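Local coordinates for beta-mannosidase (Trichoderma harzianum, PDB 4CVU), which probably removes terminal beta-linked mannose from the non-reducing ends of oligosaccharides as a family 2 glycoside hydrolase, at residues Q56-L61 with D393-R398; G65-S70 with L79-A84; S91-G96 with D149-I154; I103-V108 with D138-L143; V108-D113 with F132-Y137. All coordinates share one frame; numbering follows the deposited sequence.

Interaction 1 of 5, residues Q56-L61 with D393-R398; sequences QAHLDL and DAFWPR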
# COMPACT_ATOMS: atom_id res chain seq x y z
N GLN A 56 -8.31 10.77 19.78
CA GLN A 56 -7.20 11.68 19.61
C GLN A 56 -7.21 12.20 18.18
O GLN A 56 -7.74 11.56 17.29
CB GLN A 56 -5.88 10.96 19.89
CG GLN A 56 -5.66 10.59 21.35
CD GLN A 56 -4.70 9.41 21.53
OE1 GLN A 56 -4.66 8.52 20.69
NE2 GLN A 56 -3.91 9.42 22.62
N ALA A 57 -6.61 13.36 17.95
CA ALA A 57 -6.73 14.06 16.69
C ALA A 57 -6.28 13.27 15.45
O ALA A 57 -6.96 13.31 14.42
CB ALA A 57 -6.00 15.41 16.76
N HIS A 58 -5.17 12.53 15.55
CA HIS A 58 -4.75 11.62 14.44
C HIS A 58 -5.91 10.72 14.01
O HIS A 58 -6.15 10.53 12.80
CB HIS A 58 -3.58 10.75 14.82
CG HIS A 58 -2.33 11.51 15.06
ND1 HIS A 58 -2.13 12.26 16.19
CD2 HIS A 58 -1.21 11.63 14.31
CE1 HIS A 58 -0.94 12.83 16.12
NE2 HIS A 58 -0.37 12.46 14.99
N LEU A 59 -6.63 10.17 14.97
CA LEU A 59 -7.70 9.23 14.62
C LEU A 59 -8.88 9.94 13.94
O LEU A 59 -9.46 9.40 13.02
CB LEU A 59 -8.17 8.40 15.84
CG LEU A 59 -7.06 7.64 16.59
CD1 LEU A 59 -7.66 6.98 17.82
CD2 LEU A 59 -6.31 6.66 15.68
N ASP A 60 -9.23 11.14 14.39
CA ASP A 60 -10.39 11.85 13.80
C ASP A 60 -10.05 12.41 12.41
O ASP A 60 -10.90 12.41 11.50
CB ASP A 60 -10.89 12.94 14.75
CG ASP A 60 -11.46 12.37 16.05
OD1 ASP A 60 -11.85 11.20 16.09
OD2 ASP A 60 -11.48 13.11 17.05
N LEU A 61 -8.79 12.87 12.24
CA LEU A 61 -8.23 13.23 10.94
C LEU A 61 -8.20 12.07 9.93
O LEU A 61 -8.53 12.25 8.76
CB LEU A 61 -6.80 13.78 11.10
CG LEU A 61 -6.67 15.16 11.78
CD1 LEU A 61 -5.23 15.44 12.17
CD2 LEU A 61 -7.21 16.27 10.91
N ASP A 393 -0.95 -0.12 20.63
CA ASP A 393 -1.27 0.85 19.60
C ASP A 393 -0.66 2.17 20.00
O ASP A 393 -0.42 2.44 21.18
CB ASP A 393 -2.79 0.91 19.44
CG ASP A 393 -3.25 1.38 18.05
OD1 ASP A 393 -3.25 2.62 17.78
OD2 ASP A 393 -3.67 0.52 17.21
N ALA A 394 -0.35 3.01 19.01
CA ALA A 394 0.11 4.35 19.32
C ALA A 394 -1.07 5.25 19.76
O ALA A 394 -0.85 6.33 20.33
CB ALA A 394 0.89 4.94 18.16
N PHE A 395 -2.30 4.81 19.48
CA PHE A 395 -3.50 5.55 19.83
C PHE A 395 -4.42 4.71 20.72
O PHE A 395 -5.20 3.88 20.26
CB PHE A 395 -4.20 6.02 18.56
CG PHE A 395 -3.27 6.61 17.56
CD1 PHE A 395 -2.78 7.91 17.72
CD2 PHE A 395 -2.85 5.90 16.49
CE1 PHE A 395 -1.90 8.45 16.80
CE2 PHE A 395 -1.95 6.42 15.59
CZ PHE A 395 -1.47 7.70 15.74
N TRP A 396 -4.31 4.93 22.01
CA TRP A 396 -4.99 4.11 23.00
C TRP A 396 -6.51 4.07 22.79
O TRP A 396 -7.10 3.01 22.92
CB TRP A 396 -4.65 4.57 24.43
CG TRP A 396 -3.42 3.85 25.00
CD1 TRP A 396 -2.16 4.35 25.10
CD2 TRP A 396 -3.37 2.52 25.47
NE1 TRP A 396 -1.31 3.39 25.63
CE2 TRP A 396 -2.05 2.26 25.88
CE3 TRP A 396 -4.33 1.51 25.62
CZ2 TRP A 396 -1.67 1.06 26.41
CZ3 TRP A 396 -3.96 0.32 26.14
CH2 TRP A 396 -2.62 0.10 26.56
N PRO A 397 -7.12 5.19 22.39
CA PRO A 397 -8.55 5.08 22.18
C PRO A 397 -9.04 3.98 21.23
O PRO A 397 -10.15 3.49 21.40
CB PRO A 397 -8.92 6.46 21.65
CG PRO A 397 -7.93 7.37 22.29
CD PRO A 397 -6.65 6.57 22.22
N ARG A 398 -8.24 3.57 20.24
CA ARG A 398 -8.76 2.57 19.30
C ARG A 398 -8.47 1.15 19.75
O ARG A 398 -8.81 0.19 19.06
CB ARG A 398 -8.26 2.84 17.85
CG ARG A 398 -6.76 2.72 17.63
CD ARG A 398 -6.48 2.99 16.14
NE ARG A 398 -5.07 2.98 15.84
CZ ARG A 398 -4.58 3.04 14.61
NH1 ARG A 398 -5.39 3.20 13.57
NH2 ARG A 398 -3.28 2.98 14.40
O HOH W 1 -2.18 6.84 22.82

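Interaction 2 of 5, residues G65-S70 with L79-A84; sequences GVIGES and LRWIAA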
# COMPACT_ATOMS: atom_id res chain seq x y z
N GLY A 65 -10.58 11.32 6.29
CA GLY A 65 -9.88 11.17 5.02
C GLY A 65 -8.82 12.24 4.77
O GLY A 65 -8.29 12.34 3.67
N VAL A 66 -8.48 12.99 5.81
CA VAL A 66 -7.45 14.03 5.71
C VAL A 66 -6.06 13.36 5.70
O VAL A 66 -5.13 13.81 5.02
CB VAL A 66 -7.55 15.03 6.85
CG1 VAL A 66 -6.42 16.05 6.76
CG2 VAL A 66 -8.91 15.75 6.83
N ILE A 67 -5.93 12.27 6.44
CA ILE A 67 -4.70 11.50 6.40
C ILE A 67 -4.98 10.01 6.19
O ILE A 67 -6.11 9.54 6.40
CB ILE A 67 -3.86 11.74 7.66
CG1 ILE A 67 -4.54 11.19 8.92
CG2 ILE A 67 -3.60 13.23 7.82
CD1 ILE A 67 -3.64 11.24 10.17
N GLY A 68 -3.94 9.28 5.78
CA GLY A 68 -4.01 7.84 5.73
C GLY A 68 -3.66 7.22 7.08
O GLY A 68 -3.33 7.92 8.06
N GLU A 69 -3.76 5.92 7.15
CA GLU A 69 -3.60 5.22 8.39
C GLU A 69 -2.27 5.70 8.90
O GLU A 69 -1.32 5.75 8.15
CB GLU A 69 -3.56 3.72 8.17
CG GLU A 69 -2.87 2.91 9.27
CD GLU A 69 -3.38 3.17 10.68
OE1 GLU A 69 -4.56 3.22 10.92
OE2 GLU A 69 -2.57 3.30 11.63
N SER A 70 -2.25 6.14 10.14
CA SER A 70 -1.03 6.66 10.69
C SER A 70 0.13 5.67 10.65
O SER A 70 1.22 6.11 10.38
CB SER A 70 -1.20 7.16 12.09
OG SER A 70 -2.53 7.38 12.33
N LEU A 79 3.76 12.90 9.08
CA LEU A 79 2.65 13.39 9.91
C LEU A 79 3.03 14.36 11.05
O LEU A 79 2.19 14.74 11.86
CB LEU A 79 1.86 12.22 10.49
CG LEU A 79 1.22 11.31 9.45
CD1 LEU A 79 0.42 10.26 10.17
CD2 LEU A 79 0.30 12.05 8.49
N ARG A 80 4.30 14.78 11.10
CA ARG A 80 4.77 15.59 12.21
C ARG A 80 4.11 16.98 12.29
O ARG A 80 4.04 17.57 13.37
CB ARG A 80 6.29 15.70 12.18
CG ARG A 80 6.97 14.45 12.65
CD ARG A 80 8.47 14.62 12.63
NE ARG A 80 9.14 13.46 13.26
CZ ARG A 80 10.43 13.19 13.08
NH1 ARG A 80 11.18 14.02 12.34
NH2 ARG A 80 11.01 12.11 13.64
N TRP A 81 3.54 17.46 11.19
CA TRP A 81 2.75 18.68 11.23
C TRP A 81 1.58 18.62 12.21
O TRP A 81 1.00 19.65 12.56
CB TRP A 81 2.21 19.04 9.85
CG TRP A 81 1.33 17.99 9.20
CD1 TRP A 81 1.74 16.95 8.43
CD2 TRP A 81 -0.09 17.97 9.18
NE1 TRP A 81 0.64 16.24 7.96
CE2 TRP A 81 -0.49 16.85 8.43
CE3 TRP A 81 -1.07 18.76 9.76
CZ2 TRP A 81 -1.84 16.52 8.23
CZ3 TRP A 81 -2.41 18.44 9.56
CH2 TRP A 81 -2.78 17.34 8.80
N ILE A 82 1.18 17.41 12.60
CA ILE A 82 0.07 17.24 13.51
C ILE A 82 0.54 17.47 14.93
O ILE A 82 -0.02 18.32 15.63
CB ILE A 82 -0.59 15.84 13.35
CG1 ILE A 82 -1.33 15.78 12.00
CG2 ILE A 82 -1.56 15.58 14.48
CD1 ILE A 82 -1.73 14.38 11.56
N ALA A 83 1.58 16.76 15.36
CA ALA A 83 2.09 16.95 16.73
C ALA A 83 2.58 18.39 16.97
O ALA A 83 2.61 18.85 18.10
CB ALA A 83 3.24 15.99 16.99
N ALA A 84 3.03 19.06 15.92
CA ALA A 84 3.58 20.39 16.04
C ALA A 84 2.56 21.53 16.32
O ALA A 84 2.97 22.66 16.54
CB ALA A 84 4.45 20.71 14.85

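Interaction 3 of 5, residues S91-G96 with D149-I154; sequences SKPISG and DPVLSI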
# COMPACT_ATOMS: atom_id res chain seq x y z
N SER A 91 -17.70 21.00 21.47
CA SER A 91 -19.07 20.47 21.39
C SER A 91 -20.04 21.43 20.75
O SER A 91 -19.78 22.63 20.66
CB SER A 91 -19.62 20.13 22.79
OG SER A 91 -20.13 21.27 23.45
N LYS A 92 -21.17 20.89 20.31
CA LYS A 92 -22.33 21.69 20.01
C LYS A 92 -22.90 22.12 21.36
O LYS A 92 -22.60 21.50 22.39
CB LYS A 92 -23.37 20.88 19.25
CG LYS A 92 -22.91 20.37 17.91
CD LYS A 92 -22.57 21.50 16.96
CE LYS A 92 -22.74 21.06 15.52
NZ LYS A 92 -22.35 22.16 14.60
N PRO A 93 -23.72 23.19 21.37
CA PRO A 93 -24.38 23.59 22.61
C PRO A 93 -25.02 22.39 23.30
O PRO A 93 -25.76 21.64 22.66
CB PRO A 93 -25.42 24.59 22.12
CG PRO A 93 -24.75 25.25 20.96
CD PRO A 93 -23.90 24.18 20.30
N ILE A 94 -24.69 22.20 24.60
CA ILE A 94 -25.17 21.05 25.38
C ILE A 94 -26.56 21.35 25.92
O ILE A 94 -26.76 22.34 26.62
CB ILE A 94 -24.21 20.71 26.56
CG1 ILE A 94 -22.79 20.44 26.05
CG2 ILE A 94 -24.72 19.49 27.34
CD1 ILE A 94 -21.79 20.12 27.13
N SER A 95 -27.52 20.50 25.60
CA SER A 95 -28.89 20.71 26.03
C SER A 95 -29.21 19.85 27.26
O SER A 95 -28.44 18.96 27.63
CB SER A 95 -29.83 20.32 24.91
OG SER A 95 -29.73 18.94 24.69
N GLY A 96 -30.33 20.16 27.92
CA GLY A 96 -30.84 19.35 29.03
C GLY A 96 -30.20 19.52 30.41
O GLY A 96 -30.44 18.71 31.29
N ASP A 149 -27.41 27.63 25.74
CA ASP A 149 -26.84 26.30 26.02
C ASP A 149 -25.31 26.31 25.93
O ASP A 149 -24.75 26.84 24.97
CB ASP A 149 -27.40 25.26 25.05
CG ASP A 149 -28.82 24.82 25.41
OD1 ASP A 149 -29.48 25.46 26.27
OD2 ASP A 149 -29.27 23.80 24.82
N PRO A 150 -24.64 25.70 26.91
CA PRO A 150 -23.19 25.89 27.00
C PRO A 150 -22.40 25.01 26.03
O PRO A 150 -22.76 23.87 25.77
CB PRO A 150 -22.88 25.54 28.46
CG PRO A 150 -23.94 24.59 28.86
CD PRO A 150 -25.16 24.87 28.02
N VAL A 151 -21.34 25.60 25.47
CA VAL A 151 -20.41 24.89 24.62
C VAL A 151 -19.20 24.56 25.48
O VAL A 151 -18.67 25.42 26.21
CB VAL A 151 -20.00 25.76 23.41
CG1 VAL A 151 -18.74 25.24 22.74
CG2 VAL A 151 -21.15 25.84 22.41
N LEU A 152 -18.82 23.28 25.45
CA LEU A 152 -17.59 22.80 26.07
C LEU A 152 -16.52 22.67 25.00
O LEU A 152 -16.75 22.03 23.97
CB LEU A 152 -17.83 21.44 26.70
CG LEU A 152 -16.62 20.70 27.28
CD1 LEU A 152 -15.89 21.53 28.33
CD2 LEU A 152 -17.12 19.39 27.87
N SER A 153 -15.38 23.31 25.22
CA SER A 153 -14.26 23.18 24.31
C SER A 153 -13.01 22.85 25.09
O SER A 153 -12.84 23.31 26.23
CB SER A 153 -14.06 24.44 23.48
OG SER A 153 -13.39 25.44 24.22
N ILE A 154 -12.15 22.04 24.46
CA ILE A 154 -10.91 21.59 25.05
C ILE A 154 -9.76 21.79 24.06
O ILE A 154 -9.61 21.05 23.07
CB ILE A 154 -10.98 20.10 25.48
CG1 ILE A 154 -12.32 19.80 26.15
CG2 ILE A 154 -9.83 19.76 26.41
CD1 ILE A 154 -12.54 18.34 26.45

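Interaction 4 of 5, residues I103-V108 with D138-L143; sequences IATWLV and DVSSAL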
# COMPACT_ATOMS: atom_id res chain seq x y z
N ILE A 103 -28.23 23.40 42.43
CA ILE A 103 -27.56 22.29 41.73
C ILE A 103 -26.08 22.57 41.45
O ILE A 103 -25.72 23.66 41.05
CB ILE A 103 -28.35 21.96 40.44
CG1 ILE A 103 -29.51 21.03 40.78
CG2 ILE A 103 -27.46 21.32 39.38
CD1 ILE A 103 -30.62 21.03 39.76
N ALA A 104 -25.24 21.57 41.68
CA ALA A 104 -23.82 21.68 41.37
C ALA A 104 -23.55 20.92 40.05
O ALA A 104 -23.92 19.76 39.92
CB ALA A 104 -22.97 21.11 42.49
N THR A 105 -22.88 21.60 39.11
CA THR A 105 -22.56 21.01 37.81
C THR A 105 -21.06 20.82 37.72
O THR A 105 -20.31 21.79 37.76
CB THR A 105 -23.03 21.92 36.67
OG1 THR A 105 -24.45 22.16 36.78
CG2 THR A 105 -22.75 21.29 35.30
N TRP A 106 -20.64 19.56 37.55
CA TRP A 106 -19.23 19.19 37.43
C TRP A 106 -18.88 18.62 36.05
O TRP A 106 -19.68 17.93 35.43
CB TRP A 106 -18.87 18.14 38.49
CG TRP A 106 -18.90 18.65 39.89
CD1 TRP A 106 -20.00 18.71 40.72
CD2 TRP A 106 -17.80 19.17 40.65
NE1 TRP A 106 -19.64 19.23 41.94
CE2 TRP A 106 -18.30 19.53 41.92
CE3 TRP A 106 -16.45 19.38 40.37
CZ2 TRP A 106 -17.48 20.08 42.92
CZ3 TRP A 106 -15.63 19.90 41.34
CH2 TRP A 106 -16.16 20.27 42.62
N LEU A 107 -17.67 18.93 35.59
CA LEU A 107 -17.04 18.20 34.50
C LEU A 107 -16.15 17.14 35.13
O LEU A 107 -15.31 17.45 35.98
CB LEU A 107 -16.19 19.12 33.62
CG LEU A 107 -16.89 20.32 32.99
CD1 LEU A 107 -15.91 21.17 32.19
CD2 LEU A 107 -18.04 19.86 32.11
N VAL A 108 -16.32 15.90 34.71
CA VAL A 108 -15.43 14.82 35.16
C VAL A 108 -14.76 14.19 33.95
O VAL A 108 -15.44 13.68 33.06
CB VAL A 108 -16.18 13.75 35.97
CG1 VAL A 108 -15.20 12.71 36.49
CG2 VAL A 108 -16.91 14.39 37.16
N ASP A 138 -15.74 22.40 38.73
CA ASP A 138 -17.07 22.91 39.06
C ASP A 138 -17.41 24.04 38.10
O ASP A 138 -16.81 25.11 38.16
CB ASP A 138 -17.09 23.39 40.52
CG ASP A 138 -18.51 23.66 41.04
OD1 ASP A 138 -19.42 24.01 40.24
OD2 ASP A 138 -18.70 23.53 42.28
N VAL A 139 -18.37 23.81 37.21
CA VAL A 139 -18.77 24.81 36.21
C VAL A 139 -20.12 25.48 36.52
O VAL A 139 -20.74 26.09 35.63
CB VAL A 139 -18.80 24.25 34.76
CG1 VAL A 139 -17.42 23.76 34.35
CG2 VAL A 139 -19.84 23.14 34.61
N SER A 140 -20.55 25.41 37.78
CA SER A 140 -21.87 25.93 38.15
C SER A 140 -22.05 27.40 37.76
O SER A 140 -23.09 27.77 37.21
CB SER A 140 -22.11 25.75 39.65
OG SER A 140 -22.31 24.38 39.94
N SER A 141 -21.02 28.20 38.03
CA SER A 141 -21.10 29.65 37.80
C SER A 141 -20.98 30.02 36.31
O SER A 141 -21.61 30.95 35.85
CB SER A 141 -20.06 30.41 38.65
OG SER A 141 -18.73 30.16 38.21
N ALA A 142 -20.18 29.27 35.56
CA ALA A 142 -20.12 29.46 34.11
C ALA A 142 -21.49 29.18 33.49
O ALA A 142 -21.97 29.94 32.67
CB ALA A 142 -19.06 28.56 33.50
N LEU A 143 -22.12 28.09 33.93
CA LEU A 143 -23.45 27.74 33.47
C LEU A 143 -24.46 28.85 33.79
O LEU A 143 -25.29 29.19 32.95
CB LEU A 143 -23.89 26.41 34.10
CG LEU A 143 -25.32 25.90 33.84
CD1 LEU A 143 -25.60 25.78 32.36
CD2 LEU A 143 -25.55 24.56 34.52

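Interaction 5 of 5, residues V108-D113 with F132-Y137; sequences VFDGLD and FRQWFY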
# COMPACT_ATOMS: atom_id res chain seq x y z
N VAL A 108 -16.32 15.90 34.71
CA VAL A 108 -15.43 14.82 35.16
C VAL A 108 -14.76 14.19 33.95
O VAL A 108 -15.44 13.68 33.06
CB VAL A 108 -16.18 13.75 35.97
CG1 VAL A 108 -15.20 12.71 36.49
CG2 VAL A 108 -16.91 14.39 37.16
N PHE A 109 -13.43 14.24 33.94
CA PHE A 109 -12.61 13.74 32.82
C PHE A 109 -11.71 12.61 33.31
O PHE A 109 -10.82 12.83 34.13
CB PHE A 109 -11.73 14.85 32.25
CG PHE A 109 -12.50 15.99 31.62
CD1 PHE A 109 -13.19 15.80 30.43
CD2 PHE A 109 -12.48 17.26 32.18
CE1 PHE A 109 -13.88 16.82 29.82
CE2 PHE A 109 -13.17 18.30 31.58
CZ PHE A 109 -13.88 18.09 30.41
N ASP A 110 -11.95 11.41 32.83
CA ASP A 110 -11.13 10.28 33.25
C ASP A 110 -9.74 10.29 32.56
O ASP A 110 -8.79 9.62 33.04
CB ASP A 110 -11.84 8.95 33.02
CG ASP A 110 -13.04 8.76 33.92
OD1 ASP A 110 -13.35 9.64 34.77
OD2 ASP A 110 -13.70 7.74 33.77
N GLY A 111 -9.60 11.06 31.48
CA GLY A 111 -8.27 11.24 30.89
C GLY A 111 -8.24 12.24 29.74
O GLY A 111 -9.03 12.15 28.80
N LEU A 112 -7.32 13.21 29.84
CA LEU A 112 -7.10 14.18 28.80
C LEU A 112 -5.61 14.17 28.48
O LEU A 112 -4.79 14.21 29.37
CB LEU A 112 -7.55 15.57 29.22
CG LEU A 112 -9.02 15.73 29.62
CD1 LEU A 112 -9.17 17.04 30.34
CD2 LEU A 112 -9.96 15.64 28.41
N ASP A 113 -5.28 14.12 27.19
CA ASP A 113 -3.92 13.86 26.74
C ASP A 113 -3.46 15.03 25.91
O ASP A 113 -4.00 15.22 24.81
CB ASP A 113 -3.93 12.58 25.88
CG ASP A 113 -2.56 12.15 25.42
OD1 ASP A 113 -1.51 12.65 25.89
OD2 ASP A 113 -2.52 11.22 24.58
N PHE A 132 -2.31 10.99 33.01
CA PHE A 132 -2.60 9.89 33.91
C PHE A 132 -3.52 10.25 35.10
O PHE A 132 -3.60 9.46 36.06
CB PHE A 132 -1.27 9.33 34.46
CG PHE A 132 -0.24 9.09 33.40
CD1 PHE A 132 -0.56 8.39 32.26
CD2 PHE A 132 1.06 9.54 33.57
CE1 PHE A 132 0.40 8.17 31.27
CE2 PHE A 132 2.03 9.32 32.59
CZ PHE A 132 1.71 8.62 31.45
N ARG A 133 -4.21 11.41 35.03
CA ARG A 133 -5.08 11.90 36.12
C ARG A 133 -6.53 12.09 35.71
O ARG A 133 -6.83 12.45 34.57
CB ARG A 133 -4.57 13.23 36.71
CG ARG A 133 -3.38 13.05 37.62
CD ARG A 133 -2.81 14.34 38.13
NE ARG A 133 -3.57 14.94 39.24
CZ ARG A 133 -3.29 16.12 39.78
NH1 ARG A 133 -2.27 16.84 39.32
NH2 ARG A 133 -4.02 16.59 40.79
N GLN A 134 -7.43 11.85 36.67
CA GLN A 134 -8.83 12.18 36.54
C GLN A 134 -8.96 13.63 36.97
O GLN A 134 -8.52 14.01 38.08
CB GLN A 134 -9.66 11.31 37.47
CG GLN A 134 -11.16 11.56 37.46
CD GLN A 134 -11.89 10.59 38.38
OE1 GLN A 134 -11.54 10.46 39.56
NE2 GLN A 134 -12.92 9.92 37.85
N TRP A 135 -9.55 14.45 36.10
CA TRP A 135 -9.73 15.87 36.40
C TRP A 135 -11.21 16.15 36.56
O TRP A 135 -12.03 15.59 35.83
CB TRP A 135 -9.14 16.73 35.27
CG TRP A 135 -7.65 16.54 35.02
CD1 TRP A 135 -7.07 15.82 34.00
CD2 TRP A 135 -6.56 17.09 35.78
NE1 TRP A 135 -5.70 15.90 34.09
CE2 TRP A 135 -5.36 16.67 35.17
CE3 TRP A 135 -6.48 17.93 36.90
CZ2 TRP A 135 -4.11 17.02 35.66
CZ3 TRP A 135 -5.22 18.28 37.37
CH2 TRP A 135 -4.06 17.83 36.76
N PHE A 136 -11.55 17.03 37.50
CA PHE A 136 -12.93 17.48 37.70
C PHE A 136 -13.00 18.98 38.04
O PHE A 136 -12.19 19.49 38.79
CB PHE A 136 -13.62 16.66 38.78
CG PHE A 136 -12.77 16.46 40.01
CD1 PHE A 136 -11.87 15.41 40.07
CD2 PHE A 136 -12.86 17.32 41.07
CE1 PHE A 136 -11.09 15.22 41.17
CE2 PHE A 136 -12.07 17.14 42.19
CZ PHE A 136 -11.18 16.08 42.23
N TYR A 137 -13.99 19.65 37.45
CA TYR A 137 -14.10 21.10 37.52
C TYR A 137 -15.54 21.49 37.78
O TYR A 137 -16.46 20.98 37.15
CB TYR A 137 -13.61 21.73 36.21
CG TYR A 137 -12.19 21.36 35.84
CD1 TYR A 137 -11.12 21.84 36.57
CD2 TYR A 137 -11.92 20.52 34.75
CE1 TYR A 137 -9.81 21.52 36.26
CE2 TYR A 137 -10.61 20.19 34.41
CZ TYR A 137 -9.56 20.68 35.18
OH TYR A 137 -8.27 20.36 34.87
O HOH W 2 -5.86 13.39 32.18
O HOH W 3 -4.08 16.34 31.27

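Interaction 1 of 5, residues Q56-L61 with D393-R398
The first turn of helix 57-63, in the galactose-binding-like domain, meets the loop between strand 380-389 and helix 401-413, with Leu59 and Gln56 lying against Phe395, Pro397 and Arg398. Leu59 and Phe395 carry the largest share of the packing. Leu59 CD2 comes within 3.6 Å of Phe395 CG and also rests over one face of the Arg398 guanidinium, while Leu59 CD1 lies near both Phe395 CB and Pro397 CB, 4.1 Å from the latter. His58 adds its CB at 3.5 Å from Phe395 CE1; the two rings sit obliquely, their planes 34° apart. This loop follows a strand of the mostly parallel sheet, consistent with the (beta/alpha)8 barrel of family 2 enzymes, so the contact ties an accessory domain to the barrel. Gln56 OE1 reaches the edge of the Phe395 ring, near its plane, with Pro397 CD at 3.2 Å; this buried oxygen has no hydrogen-bond partner in the model. Gln56 NE2 donates to a water that also joins Ala394 O and Trp396 N. An Asx turn fixes the loop: Asp393 OD1 accepts from Phe395 N through its anti lone pair and from Arg398 NE at 2.7 Å, the latter a nearly straight hydrogen bond (172°) within a salt bridge. Arg398 has a second carboxylate partner, Glu69.

Interaction 2 of 5, residues G65-S70 with L79-A84
Ile67 and Leu79 bury the most surface here, with Trp81 next, and the side chain of Ile67 lies at the centre of the group. Its two branches divide the work. Ile67 CG2, beside the backbone N, faces Trp81 CZ2 at 3.8 Å and Leu79 CD2 at 4.1 Å, whereas the other branch, with CG1 between the backbone N and the carbonyl carbon (chi1 67°), carries Ile67 CD1 tip to tip against Ile82 CD1, 3.9 Å apart. Leu79 likewise uses both methyls: CD2 goes to Ile67, and CD1 reaches the backbone of Ser70, 3.9 Å from Ser70 CA. Trp81 presents its benzene half. Ile67 CG2 approaches that ring obliquely, and Val66 CG1 stands at its edge, 4.4 Å from Trp81 CH2. Within its own segment, Ile82 CG1 sits over the rim of one face of the indole of Trp81, 3.5 Å above the plane.

In the fold, the loop 65-70 leaves helix 57-63 through a Schellman motif at Gly65 and is packed against the short, weakly bonded helix 80-83, all within the galactose-binding-like domain. Ile67 and Ile82 also both touch Leu61 of the preceding helix, so the two segments share its flank. The contact therefore depends on the fit of Leu79, Trp81 and Ile82 round Ile67, with no hydrogen bond between the two segments to set their register.

Interaction 3 of 5, residues S91-G96 with D149-I154
Ser91 has OG between its backbone N and carbonyl carbon (chi1 82°), which turns the hydroxyl to Leu152 N; Ile94, with CG1 beside its own N (chi1 -57°), reaches over Pro150 O. Ser91 OG accepts from Leu152 N at 3.1 Å and gives its proton to Lys92 O, from above that carbonyl plane. Ser91 N, in turn, donates almost straight to Leu152 O (2.9 Å, 173°). These bonds sit where strand 87-91 ends beside strand 152-156, antiparallel neighbours in the six-stranded sheet of the galactose-binding-like domain; here a hydroxyl takes the amide that a strand carbonyl would usually bind. Without the hydroxyl, as with an alanine here, Leu152 N is likely to lose this acceptor and the carbonyl of Lys92 this donor. Beyond the strand end, Ile94 N bonds Pro150 O at 2.8 Å. Ile94 CD1 lies 4.2 Å from Leu152 CB, while Pro93 and Val151 run side by side, Pro93 CD being 3.8 Å from Val151 CG2. Asp149 CB packs 3.6 Å from Pro93 CB.

Interaction 4 of 5, residues I103-V108 with D138-L143
Thr105 is held through both backbone polar atoms: Thr105 N donates to Ser140 OG (3.0 Å, 169°) and Thr105 O accepts from Val139 N at 2.9 Å. The pairing belongs to the end of edge strand 135-138 of the four-stranded antiparallel sheet, where the chain turns into helix 140-145 through an Asx turn. Asp138 OD1 closes that turn, accepting from Ser140 N nearly along the C-O axis and from Ser140 OG, 2.9 Å away, on its syn lone pair. Ser140 OG is thus a relay, taking the strand amide on one side and passing its own proton to the carboxylate on the other, which fixes its rotation.

Trp106 pairs with Asp138 on the neighbouring strand as a non-hydrogen-bonded antiparallel pair. With CG beside the backbone N (chi1 -68°), the indole is laid along Asp138, whose CB sits 3.8 Å from the centroid of the Trp106 six-membered ring and only 11° off its normal, a CH-pi contact. Replacing Trp106 by an alanine is likely to uncover Asp138 CB and leave the carboxylate that closes the turn without its apolar backing. On the side of the sheet away from the indole, Leu107 CD1 meets Val139 CG1 at 3.7 Å, the two side chains crossing at about a right angle. Val139 CG2 also lies 3.5 Å from Thr105 CG2. Farthest into the helix, Leu143 CD2 touches Thr105 OG1, which is hydrogen-bonded by Gln219 NE2 of the adjoining strand 215-221.

Interaction 5 of 5, residues V108-D113 with F132-Y137
Gln134 lies alongside Asp110 and can be traced outward atom by atom. Gln134 CB and then CG pass the carbonyl of Phe109, with CG 3.6 Å from Phe109 O; CG stands anti to its own backbone N (chi1 179°) and the chain stays extended, carrying Gln134 CD to 4.0 Å from Asp110 OD1. At the tip Gln134 NE2 donates to Asp110 OD1 at 3.1 Å, meeting the oxygen from above the carboxylate plane, and brushes Val108 CG1. That amide nitrogen also serves Leu229 O, and Asp110 OD1 also forms a salt bridge with Arg216.

The backbones beneath form an antiparallel ladder of strands 103-109 and 135-138. Phe109 and Trp135 are its hydrogen-bonded pair, Phe109 N giving to Trp135 O (2.7 Å) and Trp135 N to Phe109 O (2.8 Å). On the Phe109 face, the ring meets Tyr137 edge against edge, Phe109 CE2 being 4.1 Å from Tyr137 CD2. Past the strand ends a water links the two backbones, accepting from Leu112 N and donating to Arg133 O at 2.7 Å. With Arg216 sharing Asp110 OD1, the carboxylate charge is probably offset locally, and the Gln134 amide, with two acceptors on NE2, is likely to be held against turning.

The five contacts run from a buried joint between domains to partly buried contacts, of which interaction 3 has the most exposed residues. Interaction 1 is the most buried and alone reaches the loop after strand 380-389, probably of the barrel; it adjoins the apolar interaction 2 through the salt bridge of Arg398 with Glu69, and interaction 5 through Gln56 and Asp113. Interactions 4 and 5 share Val108 and are successive stretches of one strand pair, 103-109 with 135-138, the first ending in a turn into a helix, the second in waters. Interaction 3 belongs to the other sheet, yet Leu152 meets Leu107 and Ile154 meets Phe109, so the sheets pack on one another. Backbone bonds cross interactions 3 to 5, whereas no direct hydrogen bond crosses interactions 1 or 2.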